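Local structure of cyclin-dependent kinase inhibitor 3 (Homo sapiens, 1FPZ) at residues Thr161-Pro164 against Glu165-Ile168; Arg58-Gln61 against Lys62-Glu66; Thr113-Ile116 against Ala117-Cys120. The protein dephosphorylates phosphotyrosine and phosphoserine or phosphothreonine residues in proteins, including the activating phosphothreonine of the cell-cycle kinase CDK2 in a cyclin-dependent manner. The protein carries 1 engineered substitution. All coordinates share one frame; numbering follows the deposited sequence.

Overall arrangement
Following the chain from its N terminus, the contacts come in the order 2, 3, 1, in series, none nesting in or crossing another. Each joins neighbouring residues where the chain turns from a loop into a helix. Contact 2 starts helix 60-70 just after the small strand pair 52-53 and 56-57. Contact 3 follows strand 102-105 and its loop, and opens helix 116-131. Contact 1 turns the loop after helix 146-158 into helix 164-175, with Ile162 and Ala167 packing back on helix 146-158. Contact 2 lies across the chain's centre from the others, about 35 Å from contact 1 and 29 Å from contact 3 between centres; contacts 1 and 3 are 19 Å apart.

Contact 1 (Thr161-Pro164 against Glu165-Ile168); sequences TISP and EQAI
Gln166 folds back over Ser163 at the first turn of helix 164-175. Its CB sits 3.5 Å from Ile162 CG1 and also near the hydroxyl and carbonyl oxygens of Ser163. CG comes closest to the serine hydroxyl, 3.0 Å from Ser163 OG. CD stays beside the same oxygen, and the amide turns its OE1 toward the incoming chain, Gln166 OE1 lying 3.5 Å from Ser163 N. CG stands beside the backbone N of Gln166 and anti to its carbonyl carbon (chi1 -79°), which sends the extended side chain toward the start of the helix instead of along it. Ser163 is the N-cap. Its OG lies between its own N and carbonyl carbon (chi1 66°), and from there accepts the hydrogen bond of Gln166 N at 2.8 Å, with an N-H...O angle of 144°. An N-H of the first turn, which has no earlier helical carbonyl to bond, is thus taken up by a side chain. The next amide, Ala167 N, bonds to Ser163 O at 2.9 Å. Ile162 crosses Gln166 obliquely and lays its tip on the helix, CD1 4.1 Å from Ala167 CB. Ile162 and Ala167 both also pack on Leu156 of helix 146-158, and Ala167 touches Ala152 there as well. Farther round, Ile168 reaches Tyr186 and Leu189, so the start of helix 164-175 packs on both helices 146-158 and 183-189.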
ATOM      1  N   THR A 161      17.556   8.619  -8.687  1.00 60.31           N
ATOM      2  CA  THR A 161      18.786   7.844  -8.766  1.00 60.44           C
ATOM      3  C   THR A 161      18.592   6.340  -8.558  1.00 61.21           C
ATOM      4  O   THR A 161      19.408   5.532  -9.013  1.00 61.45           O
ATOM      5  CB  THR A 161      19.805   8.358  -7.724  1.00 59.87           C
ATOM      6  OG1 THR A 161      19.437   7.885  -6.424  1.00 58.26           O
ATOM      7  CG2 THR A 161      19.810   9.884  -7.692  1.00 58.27           C
ATOM      8  N   ILE A 162      17.518   5.962  -7.874  1.00 62.07           N
ATOM      9  CA  ILE A 162      17.268   4.553  -7.603  1.00 63.43           C
ATOM     10  C   ILE A 162      16.695   3.837  -8.825  1.00 64.15           C
ATOM     11  O   ILE A 162      15.838   4.374  -9.535  1.00 64.84           O
ATOM     12  CB  ILE A 162      16.308   4.383  -6.400  1.00 63.04           C
ATOM     13  CG1 ILE A 162      16.291   2.926  -5.948  1.00 62.56           C
ATOM     14  CG2 ILE A 162      14.906   4.823  -6.782  1.00 62.74           C
ATOM     15  CD1 ILE A 162      15.540   2.709  -4.642  1.00 62.31           C
ATOM     16  N   SER A 163      17.177   2.622  -9.057  1.00 64.32           N
ATOM     17  CA  SER A 163      16.742   1.814 -10.187  1.00 63.82           C
ATOM     18  C   SER A 163      15.508   0.999  -9.840  1.00 63.92           C
ATOM     19  O   SER A 163      15.231   0.736  -8.672  1.00 63.31           O
ATOM     20  CB  SER A 163      17.855   0.854 -10.589  1.00 62.97           C
ATOM     21  OG  SER A 163      18.078  -0.087  -9.554  1.00 61.84           O
ATOM     22  N   PRO A 164      14.756   0.571 -10.862  1.00 64.04           N
ATOM     23  CA  PRO A 164      13.554  -0.224 -10.624  1.00 63.50           C
ATOM     24  C   PRO A 164      13.991  -1.481  -9.897  1.00 62.63           C
ATOM     25  O   PRO A 164      13.339  -1.953  -8.967  1.00 63.40           O
ATOM     26  CB  PRO A 164      13.058  -0.522 -12.038  1.00 64.18           C
ATOM     27  CG  PRO A 164      13.595   0.636 -12.855  1.00 64.13           C
ATOM     28  CD  PRO A 164      14.984   0.765 -12.305  1.00 64.78           C
ATOM     29  N   GLU A 165      15.126  -2.013 -10.326  1.00 61.06           N
ATOM     30  CA  GLU A 165      15.659  -3.216  -9.722  1.00 58.50           C
ATOM     31  C   GLU A 165      15.991  -2.992  -8.261  1.00 56.51           C
ATOM     32  O   GLU A 165      15.768  -3.873  -7.431  1.00 57.11           O
ATOM     33  CB  GLU A 165      16.887  -3.683 -10.496  1.00 59.16           C
ATOM     34  CG  GLU A 165      16.530  -4.140 -11.901  1.00 59.00           C
ATOM     35  CD  GLU A 165      15.535  -5.292 -11.898  1.00 57.98           C
ATOM     36  OE1 GLU A 165      15.017  -5.621 -12.980  1.00 58.60           O
ATOM     37  OE2 GLU A 165      15.277  -5.875 -10.823  1.00 56.58           O
ATOM     38  N   GLN A 166      16.516  -1.814  -7.941  1.00 54.18           N
ATOM     39  CA  GLN A 166      16.851  -1.492  -6.558  1.00 52.33           C
ATOM     40  C   GLN A 166      15.610  -1.308  -5.682  1.00 50.98           C
ATOM     41  O   GLN A 166      15.574  -1.748  -4.529  1.00 49.58           O
ATOM     42  CB  GLN A 166      17.700  -0.223  -6.495  1.00 52.20           C
ATOM     43  CG  GLN A 166      19.161  -0.452  -6.833  1.00 51.96           C
ATOM     44  CD  GLN A 166      20.032   0.696  -6.416  1.00 51.82           C
ATOM     45  OE1 GLN A 166      19.875   1.814  -6.899  1.00 52.26           O
ATOM     46  NE2 GLN A 166      20.964   0.430  -5.503  1.00 52.18           N
ATOM     47  N   ALA A 167      14.586  -0.663  -6.233  1.00 49.31           N
ATOM     48  CA  ALA A 167      13.360  -0.426  -5.478  1.00 46.59           C
ATOM     49  C   ALA A 167      12.684  -1.738  -5.211  1.00 44.62           C
ATOM     50  O   ALA A 167      12.067  -1.939  -4.172  1.00 44.76           O
ATOM     51  CB  ALA A 167      12.431   0.486  -6.246  1.00 46.21           C
ATOM     52  N   ILE A 168      12.804  -2.639  -6.165  1.00 43.70           N
ATOM     53  CA  ILE A 168      12.211  -3.944  -6.023  1.00 42.44           C
ATOM     54  C   ILE A 168      12.971  -4.672  -4.917  1.00 40.98           C
ATOM     55  O   ILE A 168      12.367  -5.278  -4.036  1.00 40.70           O
ATOM     56  CB  ILE A 168      12.258  -4.665  -7.394  1.00 43.12           C
ATOM     57  CG1 ILE A 168      11.458  -3.827  -8.408  1.00 42.52           C
ATOM     58  CG2 ILE A 168      11.675  -6.063  -7.293  1.00 42.05           C
ATOM     59  CD1 ILE A 168      11.722  -4.157  -9.847  1.00 41.70           C
TER

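Contact 2 (Arg58-Gln61 against Lys62-Glu66); sequences RNVQ and KDTEE
Asn59 O receives Asp63 N at 3.0 Å with an almost straight N-H (175°), the first i to i+4 backbone bond of helix 60-70. Val60 O is gripped twice by one residue: Thr64 N reaches it at 3.2 Å from above the carbonyl plane, while Thr64 OG1 comes in at 2.8 Å nearly along the C=O axis. The threonine hydroxyl stands beside its own backbone N (chi1 -69°), turned back toward the preceding turn. Asn59 occupies the N-cap position one residue beyond strand 56-57, and its OD1 lies 3.0 Å from Lys62 CB as the two side chains cross nearly at right angles. Arg58, just ahead of the cap, bends at chi2 and brings NE to 2.8 Å from Asp63 OD2. This is a salt bridge, although its hydrogen bond is weak; the carboxylate meets the edge of the guanidinium, their planes 48° apart. Asp63 OD2 is also bonded by Gly50 N. An alanine in place of Arg58 takes the guanidinium away, and the Asp63 carboxylate, held then by Gly50 N, is likely to turn more freely and lack its charge partner. Val60 and Thr64 touch Leu95 of helix 92-98.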
ATOM      1  N   ARG A  58     -10.571 -12.956  11.225  1.00 64.15           N
ATOM      2  CA  ARG A  58     -10.161 -11.750  11.937  1.00 62.27           C
ATOM      3  C   ARG A  58     -11.380 -10.943  12.363  1.00 60.69           C
ATOM      4  O   ARG A  58     -12.456 -11.087  11.799  1.00 59.92           O
ATOM      5  CB  ARG A  58      -9.285 -10.882  11.034  1.00 62.45           C
ATOM      6  CG  ARG A  58      -7.797 -10.952  11.311  1.00 62.30           C
ATOM      7  CD  ARG A  58      -7.419 -10.192  12.579  1.00 62.41           C
ATOM      8  NE  ARG A  58      -6.026  -9.756  12.523  1.00 62.39           N
ATOM      9  CZ  ARG A  58      -4.987 -10.580  12.412  1.00 63.34           C
ATOM     10  NH1 ARG A  58      -5.180 -11.890  12.360  1.00 62.92           N
ATOM     11  NH2 ARG A  58      -3.753 -10.095  12.308  1.00 64.84           N
ATOM     12  N   ASN A  59     -11.185 -10.082  13.355  1.00 59.90           N
ATOM     13  CA  ASN A  59     -12.236  -9.224  13.888  1.00 59.36           C
ATOM     14  C   ASN A  59     -12.002  -7.816  13.335  1.00 58.95           C
ATOM     15  O   ASN A  59     -11.155  -7.088  13.848  1.00 58.08           O
ATOM     16  CB  ASN A  59     -12.122  -9.217  15.410  1.00 59.64           C
ATOM     17  CG  ASN A  59     -13.134  -8.323  16.060  1.00 61.01           C
ATOM     18  OD1 ASN A  59     -12.982  -7.940  17.216  1.00 62.47           O
ATOM     19  ND2 ASN A  59     -14.186  -7.991  15.327  1.00 61.73           N
ATOM     20  N   VAL A  60     -12.753  -7.428  12.310  1.00 58.38           N
ATOM     21  CA  VAL A  60     -12.556  -6.126  11.679  1.00 58.28           C
ATOM     22  C   VAL A  60     -12.617  -4.907  12.597  1.00 58.07           C
ATOM     23  O   VAL A  60     -11.933  -3.912  12.355  1.00 58.66           O
ATOM     24  CB  VAL A  60     -13.538  -5.951  10.527  1.00 59.09           C
ATOM     25  CG1 VAL A  60     -13.063  -4.861   9.599  1.00 58.26           C
ATOM     26  CG2 VAL A  60     -13.669  -7.257   9.785  1.00 59.35           C
ATOM     27  N   GLN A  61     -13.416  -4.981  13.653  1.00 57.23           N
ATOM     28  CA  GLN A  61     -13.525  -3.856  14.577  1.00 56.94           C
ATOM     29  C   GLN A  61     -12.322  -3.765  15.508  1.00 55.98           C
ATOM     30  O   GLN A  61     -11.817  -2.677  15.775  1.00 56.25           O
ATOM     31  CB  GLN A  61     -14.772  -3.990  15.431  1.00 58.20           C
ATOM     32  CG  GLN A  61     -15.996  -4.395  14.671  1.00 57.98           C
ATOM     33  CD  GLN A  61     -17.093  -4.762  15.609  1.00 58.68           C
ATOM     34  OE1 GLN A  61     -16.943  -5.675  16.434  1.00 58.13           O
ATOM     35  NE2 GLN A  61     -18.207  -4.049  15.517  1.00 59.17           N
ATOM     36  N   LYS A  62     -11.878  -4.905  16.026  1.00 54.66           N
ATOM     37  CA  LYS A  62     -10.724  -4.909  16.914  1.00 52.66           C
ATOM     38  C   LYS A  62      -9.482  -4.436  16.166  1.00 51.66           C
ATOM     39  O   LYS A  62      -8.712  -3.632  16.692  1.00 51.24           O
ATOM     40  CB  LYS A  62     -10.440  -6.301  17.463  1.00 52.24           C
ATOM     41  CG  LYS A  62      -9.195  -6.321  18.354  1.00 50.75           C
ATOM     42  CD  LYS A  62      -8.526  -7.681  18.373  1.00 50.41           C
ATOM     43  CE  LYS A  62      -7.172  -7.594  19.059  1.00 49.90           C
ATOM     44  NZ  LYS A  62      -6.273  -8.700  18.655  1.00 49.56           N
ATOM     45  N   ASP A  63      -9.287  -4.952  14.951  1.00 49.84           N
ATOM     46  CA  ASP A  63      -8.139  -4.587  14.110  1.00 47.04           C
ATOM     47  C   ASP A  63      -8.096  -3.102  13.882  1.00 46.05           C
ATOM     48  O   ASP A  63      -7.053  -2.471  14.035  1.00 46.37           O
ATOM     49  CB  ASP A  63      -8.218  -5.262  12.750  1.00 45.78           C
ATOM     50  CG  ASP A  63      -8.102  -6.756  12.843  1.00 45.96           C
ATOM     51  OD1 ASP A  63      -8.734  -7.344  13.748  1.00 46.06           O
ATOM     52  OD2 ASP A  63      -7.387  -7.347  12.007  1.00 45.39           O
ATOM     53  N   THR A  64      -9.238  -2.561  13.480  1.00 44.83           N
ATOM     54  CA  THR A  64      -9.387  -1.132  13.237  1.00 45.62           C
ATOM     55  C   THR A  64      -8.939  -0.360  14.487  1.00 46.56           C
ATOM     56  O   THR A  64      -8.071   0.508  14.414  1.00 45.91           O
ATOM     57  CB  THR A  64     -10.886  -0.791  12.905  1.00 45.78           C
ATOM     58  OG1 THR A  64     -11.236  -1.330  11.620  1.00 43.98           O
ATOM     59  CG2 THR A  64     -11.128   0.715  12.917  1.00 44.43           C
ATOM     60  N   GLU A  65      -9.532  -0.695  15.634  1.00 48.21           N
ATOM     61  CA  GLU A  65      -9.213  -0.060  16.916  1.00 48.06           C
ATOM     62  C   GLU A  65      -7.718  -0.176  17.239  1.00 47.90           C
ATOM     63  O   GLU A  65      -7.099   0.762  17.740  1.00 48.22           O
ATOM     64  CB  GLU A  65     -10.021  -0.721  18.026  1.00 48.09           C
ATOM     65  CG  GLU A  65     -10.001   0.025  19.326  1.00 49.69           C
ATOM     66  CD  GLU A  65     -10.880   1.251  19.288  1.00 50.64           C
ATOM     67  OE1 GLU A  65     -10.526   2.215  18.584  1.00 50.33           O
ATOM     68  OE2 GLU A  65     -11.935   1.242  19.957  1.00 52.34           O
ATOM     69  N   GLU A  66      -7.149  -1.341  16.959  1.00 47.46           N
ATOM     70  CA  GLU A  66      -5.728  -1.579  17.191  1.00 46.81           C
ATOM     71  C   GLU A  66      -4.886  -0.583  16.385  1.00 46.36           C
ATOM     72  O   GLU A  66      -3.961   0.042  16.915  1.00 45.86           O
ATOM     73  CB  GLU A  66      -5.372  -3.003  16.761  1.00 47.87           C
ATOM     74  CG  GLU A  66      -3.910  -3.193  16.448  1.00 51.12           C
ATOM     75  CD  GLU A  66      -3.083  -3.624  17.642  1.00 53.09           C
ATOM     76  OE1 GLU A  66      -3.198  -3.011  18.725  1.00 53.51           O
ATOM     77  OE2 GLU A  66      -2.298  -4.585  17.485  1.00 55.01           O
TER

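Contact 3 (Thr113-Ile116 against Ala117-Cys120); sequences TPDI and ASCC
Pro114 lays the CG corner of its ring against Cys119, with Pro114 CG 3.4 Å from Cys119 CB, tighter than an ordinary carbon contact. The CB of Cys119 is the part that meets the ring. The same Cys119 CB also lies 3.4 Å from Asp115 O, the carbonyl oxygen that the Cys119 amide bonds. Beside the proline, Asp115 folds its carboxylate back under the amides that follow. CG lies between the residue's own N and carbonyl carbon (chi1 60°), and this carries OD1 to the N-H of Ser118. The bond from Ser118 N to Asp115 OD1 is short, 2.5 Å, and fairly straight; it comes from the syn side of the carboxylate but 33° out of its plane. Asp115 is thereby the N-cap of helix 116-131, which follows strand 102-105 and its loop in this phosphatase fold. The positive end of the helix would probably favour a carboxylate in this place. Ala117 CB rests near the same oxygen, 3.3 Å from Asp115 OD1. Behind the cap the regular pattern begins: Cys119 N bonds to Asp115 O at 2.8 Å, and Cys120 N to Ile116 O at 2.9 Å. Pro114 has Leu149 of helix 146-158 and Tyr188 of helix 183-189 for neighbours, and Tyr188 touches Ile116 and Cys119 as well. From helix 192-197, Phe192 reaches Cys119, Lys195 reaches Ile116 and Leu196 reaches Cys120. The proline side chain is about 10 Å from that of Ser140, engineered in place of the catalytic cysteine.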
ATOM      1  N   THR A 113      -2.220  -3.742 -12.100  1.00 56.41           N
ATOM      2  CA  THR A 113      -1.504  -2.508 -11.841  1.00 56.49           C
ATOM      3  C   THR A 113      -2.425  -1.303 -12.025  1.00 56.81           C
ATOM      4  O   THR A 113      -3.455  -1.397 -12.693  1.00 58.27           O
ATOM      5  CB  THR A 113      -0.310  -2.393 -12.781  1.00 56.68           C
ATOM      6  OG1 THR A 113      -0.776  -2.343 -14.131  1.00 57.77           O
ATOM      7  CG2 THR A 113       0.598  -3.601 -12.629  1.00 55.87           C
ATOM      8  N   PRO A 114      -2.070  -0.151 -11.435  1.00 56.33           N
ATOM      9  CA  PRO A 114      -2.908   1.041 -11.569  1.00 55.58           C
ATOM     10  C   PRO A 114      -2.569   1.784 -12.839  1.00 55.42           C
ATOM     11  O   PRO A 114      -1.419   1.804 -13.251  1.00 55.32           O
ATOM     12  CB  PRO A 114      -2.518   1.859 -10.352  1.00 55.24           C
ATOM     13  CG  PRO A 114      -1.035   1.643 -10.327  1.00 54.96           C
ATOM     14  CD  PRO A 114      -0.912   0.133 -10.564  1.00 55.77           C
ATOM     15  N   ASP A 115      -3.562   2.407 -13.462  1.00 55.22           N
ATOM     16  CA  ASP A 115      -3.281   3.182 -14.659  1.00 54.45           C
ATOM     17  C   ASP A 115      -2.413   4.327 -14.164  1.00 53.29           C
ATOM     18  O   ASP A 115      -2.358   4.597 -12.963  1.00 53.82           O
ATOM     19  CB  ASP A 115      -4.569   3.721 -15.278  1.00 55.89           C
ATOM     20  CG  ASP A 115      -5.321   4.626 -14.343  1.00 55.25           C
ATOM     21  OD1 ASP A 115      -4.855   5.761 -14.105  1.00 55.52           O
ATOM     22  OD2 ASP A 115      -6.372   4.190 -13.841  1.00 55.81           O
ATOM     23  N   ILE A 116      -1.736   4.995 -15.088  1.00 51.56           N
ATOM     24  CA  ILE A 116      -0.844   6.087 -14.736  1.00 49.97           C
ATOM     25  C   ILE A 116      -1.490   7.266 -14.048  1.00 48.03           C
ATOM     26  O   ILE A 116      -0.875   7.911 -13.204  1.00 48.00           O
ATOM     27  CB  ILE A 116      -0.087   6.586 -15.977  1.00 51.32           C
ATOM     28  CG1 ILE A 116      -1.014   6.557 -17.205  1.00 50.87           C
ATOM     29  CG2 ILE A 116       1.159   5.722 -16.199  1.00 50.87           C
ATOM     30  CD1 ILE A 116      -0.332   6.961 -18.485  1.00 51.37           C
ATOM     31  N   ALA A 117      -2.727   7.564 -14.411  1.00 47.38           N
ATOM     32  CA  ALA A 117      -3.425   8.685 -13.797  1.00 46.67           C
ATOM     33  C   ALA A 117      -3.741   8.369 -12.331  1.00 45.26           C
ATOM     34  O   ALA A 117      -3.581   9.211 -11.452  1.00 44.60           O
ATOM     35  CB  ALA A 117      -4.706   8.981 -14.568  1.00 47.47           C
ATOM     36  N   SER A 118      -4.203   7.154 -12.072  1.00 43.77           N
ATOM     37  CA  SER A 118      -4.510   6.769 -10.707  1.00 42.71           C
ATOM     38  C   SER A 118      -3.214   6.606  -9.901  1.00 41.58           C
ATOM     39  O   SER A 118      -3.089   7.160  -8.810  1.00 40.32           O
ATOM     40  CB  SER A 118      -5.352   5.488 -10.687  1.00 42.92           C
ATOM     41  OG  SER A 118      -4.838   4.498 -11.553  1.00 45.94           O
ATOM     42  N   CYS A 119      -2.236   5.884 -10.441  1.00 41.64           N
ATOM     43  CA  CYS A 119      -0.985   5.723  -9.707  1.00 41.74           C
ATOM     44  C   CYS A 119      -0.357   7.073  -9.399  1.00 40.85           C
ATOM     45  O   CYS A 119       0.315   7.238  -8.382  1.00 41.04           O
ATOM     46  CB  CYS A 119       0.019   4.876 -10.483  1.00 42.51           C
ATOM     47  SG  CYS A 119       1.667   4.912  -9.717  1.00 41.77           S
ATOM     48  N   CYS A 120      -0.579   8.039 -10.284  1.00 39.15           N
ATOM     49  CA  CYS A 120      -0.038   9.375 -10.094  1.00 37.80           C
ATOM     50  C   CYS A 120      -0.703  10.056  -8.893  1.00 36.47           C
ATOM     51  O   CYS A 120      -0.032  10.698  -8.092  1.00 38.07           O
ATOM     52  CB  CYS A 120      -0.249  10.193 -11.362  1.00 36.88           C
ATOM     53  SG  CYS A 120       0.815  11.642 -11.448  1.00 38.48           S
TER